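ThiJ/pfpI family protein (Bacillus anthracis, PDB 3EFE) is of unknown function but belongs to the DJ-1/PfpI family, whose relatives include chaperones, proteases and glyoxalases built on a glutaminase-like alpha/beta fold. Local coordinates at residues 172-175 with 176-180; 183-186 with 187-191. All coordinates share one frame; numbering follows the deposited sequence.

Interactions 1 and 2 are local helical contacts that follow each other in the chain, their centres about 11 Å apart. Interaction 1 belongs to helix 169-179, which packs on strand 107-111; interaction 2 opens helix 185-197. The centre of interaction 1 is about 8 Å, and that of interaction 2 about 18 Å, from the centre of the chain, on the same side. The two meet directly. L188 is the main bridge: its CD2 lies 3.4 Å from K178 CB and its CD1 3.5 Å from L177 CB. Farther along, W191 CH2 reaches A173 CB at 3.9 Å. The second helix thus covers a face of the first other than the one that rests on strand 107-111.

Interaction 1 (172-175 with 176-180); sequences FAME and VLKKI
F172, A173, M174 and E175 offer their carbonyls in turn to the amides of V176, L177, K178 and K179, four successive i to i+4 bonds of a regular alpha-helix that runs over the central sheet of the DJ-1/PfpI fold. The bond from L177 N to A173 O measures 2.9 Å, as does that from K179 N to E175 O. V176 N lies 3.1 Å from F172 O, and K178 N is equally far from M174 O. I180 N continues the series to V176 O. On the inner side V176 CG2 sits over one face of the F172 ring, 4.4 Å from CE1. It gets there because it stands beside its own backbone N, with CG1 taking the place anti to that nitrogen (chi1 177°). Both residues also touch A109 of strand 107-111, and V176 reaches L24 of helix 18-30. A173 CB meets L177 CD2 at 4.4 Å on the flank facing helix 185-197. E175 OE1 and K178 NZ stand 5.0 Å apart, too far for a salt bridge, although their opposite charges may attract weakly. M174 and K178 run side by side in the same direction. The thioether chain bends at chi2 and chi3 while the lysine stays extended to CE, and M174 CE rests 3.7 Å from K178 CD.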
loop_
_atom_site.group_PDB
_atom_site.type_symbol
_atom_site.label_atom_id
_atom_site.label_comp_id
_atom_site.label_asym_id
_atom_site.label_seq_id
_atom_site.Cartn_x
_atom_site.Cartn_y
_atom_site.Cartn_z
ATOM N N PHE D 172 3.779 -3.457 -10.892
ATOM C CA PHE D 172 2.357 -3.528 -11.200
ATOM C C PHE D 172 1.804 -2.136 -11.513
ATOM O O PHE D 172 1.167 -1.941 -12.542
ATOM C CB PHE D 172 1.615 -4.194 -10.056
ATOM C CG PHE D 172 0.090 -4.338 -10.252
ATOM C CD1 PHE D 172 -0.436 -5.085 -11.315
ATOM C CD2 PHE D 172 -0.794 -3.752 -9.364
ATOM C CE1 PHE D 172 -1.792 -5.248 -11.442
ATOM C CE2 PHE D 172 -2.170 -3.878 -9.530
ATOM C CZ PHE D 172 -2.665 -4.689 -10.520
ATOM N N ALA D 173 2.066 -1.183 -10.643
ATOM C CA ALA D 173 1.528 0.203 -10.746
ATOM C C ALA D 173 2.102 0.897 -11.975
ATOM O O ALA D 173 1.406 1.575 -12.706
ATOM C CB ALA D 173 1.838 1.005 -9.455
ATOM N N MET D 174 3.383 0.664 -12.209
ATOM C CA MET D 174 4.082 1.201 -13.339
ATOM C C MET D 174 3.520 0.739 -14.650
ATOM O O MET D 174 3.358 1.526 -15.555
ATOM C CB MET D 174 5.578 0.861 -13.236
ATOM C CG MET D 174 6.473 1.714 -14.186
ATOM S SD MET D 174 7.235 0.711 -15.426
ATOM C CE MET D 174 5.903 0.073 -16.364
ATOM N N GLU D 175 3.247 -0.548 -14.775
ATOM C CA GLU D 175 2.682 -1.110 -15.995
ATOM C C GLU D 175 1.269 -0.642 -16.218
ATOM O O GLU D 175 0.920 -0.373 -17.346
ATOM C CB GLU D 175 2.696 -2.701 -15.962
ATOM C CG GLU D 175 4.105 -3.393 -15.968
ATOM C CD GLU D 175 4.886 -3.147 -17.243
ATOM O OE1 GLU D 175 4.299 -2.588 -18.207
ATOM O OE2 GLU D 175 6.105 -3.475 -17.267
ATOM N N VAL D 176 0.437 -0.550 -15.181
ATOM C CA VAL D 176 -0.933 -0.043 -15.372
ATOM C C VAL D 176 -0.884 1.388 -15.820
ATOM O O VAL D 176 -1.564 1.773 -16.777
ATOM C CB VAL D 176 -1.821 -0.151 -14.107
ATOM C CG1 VAL D 176 -3.211 0.465 -14.342
ATOM C CG2 VAL D 176 -1.957 -1.560 -13.743
ATOM N N LEU D 177 -0.022 2.154 -15.167
ATOM C CA LEU D 177 0.082 3.605 -15.376
ATOM C C LEU D 177 0.465 3.906 -16.822
ATOM O O LEU D 177 -0.088 4.805 -17.434
ATOM C CB LEU D 177 1.092 4.214 -14.396
ATOM C CG LEU D 177 0.645 4.984 -13.122
ATOM C CD1 LEU D 177 -0.859 5.070 -12.814
ATOM C CD2 LEU D 177 1.440 4.601 -11.911
ATOM N N LYS D 178 1.420 3.123 -17.323
ATOM C CA LYS D 178 1.895 3.147 -18.669
ATOM C C LYS D 178 0.830 2.692 -19.650
ATOM O O LYS D 178 0.622 3.336 -20.611
ATOM C CB LYS D 178 3.082 2.228 -18.770
ATOM C CG LYS D 178 3.857 2.270 -20.064
ATOM C CD LYS D 178 5.138 1.487 -19.738
ATOM C CE LYS D 178 6.098 1.375 -20.887
ATOM N NZ LYS D 178 5.556 0.402 -21.949
ATOM N N LYS D 179 0.142 1.594 -19.396
ATOM C CA LYS D 179 -0.911 1.147 -20.317
ATOM C C LYS D 179 -1.925 2.251 -20.534
ATOM O O LYS D 179 -2.258 2.506 -21.640
ATOM C CB LYS D 179 -1.609 -0.158 -19.801
ATOM C CG LYS D 179 -2.714 -0.789 -20.701
ATOM C CD LYS D 179 -2.170 -1.357 -22.043
ATOM C CE LYS D 179 -3.134 -1.065 -23.327
ATOM N NZ LYS D 179 -2.605 -1.523 -24.764
ATOM N N ILE D 180 -2.435 2.892 -19.474
ATOM C CA ILE D 180 -3.479 3.931 -19.613
ATOM C C ILE D 180 -3.001 5.350 -19.992
ATOM O O ILE D 180 -3.824 6.287 -20.165
ATOM C CB ILE D 180 -4.408 3.972 -18.367
ATOM C CG1 ILE D 180 -3.721 4.568 -17.120
ATOM C CG2 ILE D 180 -4.952 2.526 -18.037
ATOM C CD1 ILE D 180 -4.702 4.940 -16.075
#

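Interaction 2 (183-186 with 187-191); sequences FTLD and ALHSW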
loop_
_atom_site.group_PDB
_atom_site.type_symbol
_atom_site.label_atom_id
_atom_site.label_comp_id
_atom_site.label_asym_id
_atom_site.label_seq_id
_atom_site.Cartn_x
_atom_site.Cartn_y
_atom_site.Cartn_z
ATOM N N PHE D 183 0.760 9.366 -17.331
ATOM C CA PHE D 183 1.997 10.059 -17.035
ATOM C C PHE D 183 2.681 10.176 -18.373
ATOM O O PHE D 183 2.367 9.436 -19.271
ATOM C CB PHE D 183 2.954 9.220 -16.128
ATOM C CG PHE D 183 2.588 9.145 -14.650
ATOM C CD1 PHE D 183 1.298 9.263 -14.193
ATOM C CD2 PHE D 183 3.581 8.847 -13.709
ATOM C CE1 PHE D 183 1.027 9.110 -12.820
ATOM C CE2 PHE D 183 3.313 8.717 -12.382
ATOM C CZ PHE D 183 2.058 8.853 -11.923
ATOM N N THR D 184 3.628 11.105 -18.515
ATOM C CA THR D 184 4.556 11.012 -19.645
ATOM C C THR D 184 5.633 9.963 -19.259
ATOM O O THR D 184 5.685 9.507 -18.086
ATOM C CB THR D 184 5.262 12.336 -19.986
ATOM O OG1 THR D 184 6.367 12.432 -19.092
ATOM C CG2 THR D 184 4.350 13.572 -19.860
ATOM N N LEU D 185 6.480 9.597 -20.224
ATOM C CA LEU D 185 7.334 8.405 -20.122
ATOM C C LEU D 185 8.510 8.730 -19.199
ATOM O O LEU D 185 8.922 7.903 -18.423
ATOM C CB LEU D 185 7.730 7.870 -21.553
ATOM C CG LEU D 185 7.710 6.319 -21.876
ATOM C CD1 LEU D 185 9.153 5.664 -22.004
ATOM C CD2 LEU D 185 6.887 5.437 -20.857
ATOM N N ASP D 186 9.002 9.957 -19.270
ATOM C CA ASP D 186 9.959 10.599 -18.280
ATOM C C ASP D 186 9.502 10.619 -16.832
ATOM O O ASP D 186 10.229 10.284 -15.938
ATOM C CB ASP D 186 10.182 12.069 -18.646
ATOM C CG ASP D 186 11.139 12.240 -19.776
ATOM O OD1 ASP D 186 11.659 11.191 -20.239
ATOM O OD2 ASP D 186 11.379 13.413 -20.183
ATOM N N ALA D 187 8.294 11.079 -16.610
ATOM C CA ALA D 187 7.737 11.080 -15.312
ATOM C C ALA D 187 7.541 9.629 -14.811
ATOM O O ALA D 187 7.811 9.363 -13.653
ATOM C CB ALA D 187 6.399 11.959 -15.269
ATOM N N LEU D 188 7.126 8.681 -15.655
ATOM C CA LEU D 188 6.921 7.306 -15.192
ATOM C C LEU D 188 8.204 6.597 -14.825
ATOM O O LEU D 188 8.257 5.845 -13.834
ATOM C CB LEU D 188 6.128 6.476 -16.226
ATOM C CG LEU D 188 5.578 5.115 -15.780
ATOM C CD1 LEU D 188 4.450 5.233 -14.806
ATOM C CD2 LEU D 188 5.170 4.262 -16.948
ATOM N N HIS D 189 9.251 6.819 -15.611
ATOM C CA HIS D 189 10.600 6.282 -15.290
ATOM C C HIS D 189 11.278 6.849 -14.024
ATOM O O HIS D 189 11.857 6.109 -13.229
ATOM C CB HIS D 189 11.546 6.337 -16.520
ATOM C CG HIS D 189 11.121 5.416 -17.626
ATOM N ND1 HIS D 189 10.650 4.131 -17.381
ATOM C CD2 HIS D 189 11.091 5.576 -18.969
ATOM C CE1 HIS D 189 10.318 3.562 -18.527
ATOM N NE2 HIS D 189 10.600 4.407 -19.508
ATOM N N SER D 190 11.218 8.154 -13.855
ATOM C CA SER D 190 11.761 8.790 -12.678
ATOM C C SER D 190 10.939 8.472 -11.403
ATOM O O SER D 190 11.516 8.316 -10.322
ATOM C CB SER D 190 11.852 10.300 -12.930
ATOM O OG SER D 190 10.563 10.817 -13.221
ATOM N N TRP D 191 9.612 8.404 -11.545
ATOM C CA TRP D 191 8.704 7.973 -10.481
ATOM C C TRP D 191 9.064 6.518 -10.058
ATOM O O TRP D 191 9.286 6.214 -8.916
ATOM C CB TRP D 191 7.246 8.027 -10.946
ATOM C CG TRP D 191 6.312 7.534 -9.934
ATOM C CD1 TRP D 191 5.842 8.224 -8.865
ATOM C CD2 TRP D 191 5.746 6.218 -9.819
ATOM N NE1 TRP D 191 5.033 7.448 -8.102
ATOM C CE2 TRP D 191 4.924 6.219 -8.674
ATOM C CE3 TRP D 191 5.854 5.040 -10.566
ATOM C CZ2 TRP D 191 4.212 5.084 -8.252
ATOM C CZ3 TRP D 191 5.144 3.940 -10.162
ATOM C CH2 TRP D 191 4.332 3.960 -9.024
#
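F183 turns its CG anti to its own carbonyl carbon (chi1 -76°), and W191, two helical turns on, places its CG anti to its backbone N (chi1 177°); together these torsions bring the two rings into a T-shaped stack. The edge of the phenyl ring points at the face of the indole, with the planes at 84° and F183 CE2 4.0 Å from W191 CG. The centroids of the phenyl ring and the indole five-membered ring lie 5.6 Å apart. F183 precedes the N-cap residue T184, and its CD2 also meets L188 CD1 at 3.9 Å, the two side chains crossing at about a right angle. This contact between the residue before the cap and the one four places after it is a hydrophobic staple. T184 closes the helix start from the polar side: its OG1 accepts a straight but weak capping bond of 3.4 Å from A187 N, while its carbonyl takes the amide of L188. Two residues on, D186 O accepts from S190 N at 3.1 Å and has S190 OG 2.8 Å away. The hydroxyl stands within reach of both D186 O and A187 O, and its single proton could serve either. The start of helix 185-197 lies between two other helices: L188 and W191 face helix 169-179, whereas A187 and S190 face helix 201-209. F183 packs against Y33 and F34 beyond helix 18-30, and E27 of that helix takes a weak hydrogen bond from W191 NE1.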